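Local coordinates for 16S rRNA aminocarboxypropyltransferase (Vulcanisaeta distributa, PDB 5APG), which probably catalyses transfer of the aminocarboxypropyl group of S-adenosylmethionine to N1-methylpseudouridine in ribosomal RNA, completing a hypermodified nucleotide of the small subunit, at residues A[132-135]-A[139-142]. Sequence-based numbering, arbitrary orientation.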
ATOM      1  N   VAL A 132       3.067  -0.888  13.377  1.00 17.07           N
ATOM      2  CA  VAL A 132       2.238   0.027  12.603  1.00 16.19           C
ATOM      3  C   VAL A 132       0.746  -0.325  12.723  1.00 14.66           C
ATOM      4  O   VAL A 132      -0.083   0.536  13.011  1.00 16.99           O
ATOM      5  CB  VAL A 132       2.669   0.016  11.115  1.00 16.37           C
ATOM      6  CG1 VAL A 132       1.568   0.531  10.228  1.00 17.01           C
ATOM      7  CG2 VAL A 132       3.947   0.822  10.922  1.00 15.91           C
ATOM      8  N   LEU A 133       0.414  -1.596  12.517  1.00 16.38           N
ATOM      9  CA  LEU A 133      -0.982  -2.036  12.540  1.00 17.47           C
ATOM     10  C   LEU A 133      -1.630  -1.890  13.916  1.00 17.33           C
ATOM     11  O   LEU A 133      -2.836  -1.673  14.024  1.00 15.79           O
ATOM     12  CB  LEU A 133      -1.084  -3.491  12.081  1.00 14.68           C
ATOM     13  CG  LEU A 133      -0.851  -3.709  10.587  1.00 17.31           C
ATOM     14  CD1 LEU A 133      -0.721  -5.197  10.278  1.00 15.21           C
ATOM     15  CD2 LEU A 133      -1.969  -3.077   9.767  1.00 16.65           C
ATOM     16  N   ARG A 134      -0.830  -2.004  14.967  1.00 16.42           N
ATOM     17  CA  ARG A 134      -1.363  -1.916  16.321  1.00 17.44           C
ATOM     18  C   ARG A 134      -1.894  -0.513  16.652  1.00 17.18           C
ATOM     19  O   ARG A 134      -2.532  -0.320  17.680  1.00 18.15           O
ATOM     20  CB  ARG A 134      -0.298  -2.359  17.332  1.00 16.73           C
ATOM     21  CG  ARG A 134      -0.129  -3.882  17.377  1.00 16.79           C
ATOM     22  CD  ARG A 134       0.960  -4.325  18.345  1.00 17.71           C
ATOM     23  NE  ARG A 134       0.648  -3.963  19.721  1.00 15.58           N
ATOM     24  CZ  ARG A 134       1.466  -4.172  20.751  1.00 18.21           C
ATOM     25  NH1 ARG A 134       2.641  -4.757  20.559  1.00 18.33           N
ATOM     26  NH2 ARG A 134       1.102  -3.803  21.974  1.00 18.39           N
ATOM     27  N   LEU A 135      -1.667   0.454  15.762  1.00 15.55           N
ATOM     28  CA  LEU A 135      -2.258   1.786  15.912  1.00 16.66           C
ATOM     29  C   LEU A 135      -3.787   1.774  15.799  1.00 16.17           C
ATOM     30  O   LEU A 135      -4.446   2.741  16.181  1.00 16.65           O
ATOM     31  CB  LEU A 135      -1.678   2.756  14.879  1.00 16.15           C
ATOM     32  CG  LEU A 135      -0.215   3.159  15.070  1.00 17.58           C
ATOM     33  CD1 LEU A 135       0.198   4.168  14.005  1.00 17.78           C
ATOM     34  CD2 LEU A 135       0.005   3.721  16.470  1.00 16.40           C
ATOM     35  N   GLY A 139      -6.258  -3.403  13.340  1.00 18.50           N
ATOM     36  CA  GLY A 139      -5.013  -3.517  12.591  1.00 17.50           C
ATOM     37  C   GLY A 139      -4.376  -4.897  12.505  1.00 16.11           C
ATOM     38  O   GLY A 139      -4.138  -5.399  11.407  1.00 16.72           O
ATOM     39  N   PRO A 140      -4.073  -5.515  13.657  1.00 16.55           N
ATOM     40  CA  PRO A 140      -3.418  -6.830  13.644  1.00 16.11           C
ATOM     41  C   PRO A 140      -4.205  -7.887  12.865  1.00 16.31           C
ATOM     42  O   PRO A 140      -3.596  -8.790  12.284  1.00 16.66           O
ATOM     43  CB  PRO A 140      -3.340  -7.189  15.130  1.00 19.73           C
ATOM     44  CG  PRO A 140      -3.227  -5.859  15.807  1.00 19.63           C
ATOM     45  CD  PRO A 140      -4.158  -4.966  15.023  1.00 17.54           C
ATOM     46  N   ASN A 141      -5.529  -7.759  12.837  1.00 16.24           N
ATOM     47  CA  ASN A 141      -6.372  -8.702  12.105  1.00 18.82           C
ATOM     48  C   ASN A 141      -6.091  -8.707  10.597  1.00 21.38           C
ATOM     49  O   ASN A 141      -6.411  -9.673   9.910  1.00 17.61           O
ATOM     50  CB  ASN A 141      -7.850  -8.397  12.345  1.00 18.20           C
ATOM     51  CG  ASN A 141      -8.752  -9.558  11.958  1.00 24.31           C
ATOM     52  OD1 ASN A 141      -8.452 -10.716  12.252  1.00 25.72           O
ATOM     53  ND2 ASN A 141      -9.859  -9.253  11.290  1.00 25.32           N
ATOM     54  N   PHE A 142      -5.503  -7.626  10.092  1.00 17.42           N
ATOM     55  CA  PHE A 142      -5.108  -7.557   8.686  1.00 15.01           C
ATOM     56  C   PHE A 142      -4.132  -8.671   8.334  1.00 17.74           C
ATOM     57  O   PHE A 142      -4.239  -9.294   7.279  1.00 18.52           O
ATOM     58  CB  PHE A 142      -4.484  -6.200   8.362  1.00 16.43           C
ATOM     59  CG  PHE A 142      -3.979  -6.087   6.951  1.00 16.23           C
ATOM     60  CD1 PHE A 142      -4.864  -5.983   5.893  1.00 17.17           C
ATOM     61  CD2 PHE A 142      -2.619  -6.085   6.686  1.00 16.81           C
ATOM     62  CE1 PHE A 142      -4.403  -5.877   4.589  1.00 18.22           C
ATOM     63  CE2 PHE A 142      -2.151  -5.982   5.384  1.00 18.94           C
ATOM     64  CZ  PHE A 142      -3.046  -5.876   4.337  1.00 18.25           C
TER
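L133 lies against the peptide group of G139, and their CA atoms are the nearest such pair between 132-135 and 139-142. Two features define the meeting. First, the backbone oxygen L133 O receives a C-H...O contact from G139 CA at 3.2 Å; the angle of 174° at the hydrogen makes it almost straight. G139, which has no side chain, presents its CA directly to this oxygen. Second, the leucine side chain covers the glycine carbonyl: L133 CB sits 3.6 Å from G139 C, while both methyls, L133 CD1 and L133 CD2, come within 3.6 Å of G139 O. That oxygen is also the acceptor for F142 N at 2.9 Å, a backbone bond inside 139-142, so the leucine branches pack around a carbonyl already engaged by the backbone.

P140 extends the contact on the more open side. Its ring carbon P140 CD lies 3.7 Å from L133 O, and P140 CG touches R134 CG at 4.0 Å, the two side chains crossing at about a right angle. On the buried side, the F142 side chain, with CG anti to its backbone N (chi1 177°), brings the ring edge to the leucine: L133 CD1 lies near the ring plane, 4.2 Å from F142 CD2. Helix 112-122 backs this side, with A117 against L133 and E114 and A118 against F142.

The contact thus joins helix 126-133 to helix 141-153 of the SPOUT fold across the short connection between them. The side chain of F142 lies about 8 Å from the bound selenium analogue of S-adenosylmethionine and close to that of L93, which binds the cofactor. Across the two segments the chemistry is mainly apolar, consistent with van der Waals contact rather than hydrogen bonding dominating the interface, the near-straight C-H...O contact being the polar exception.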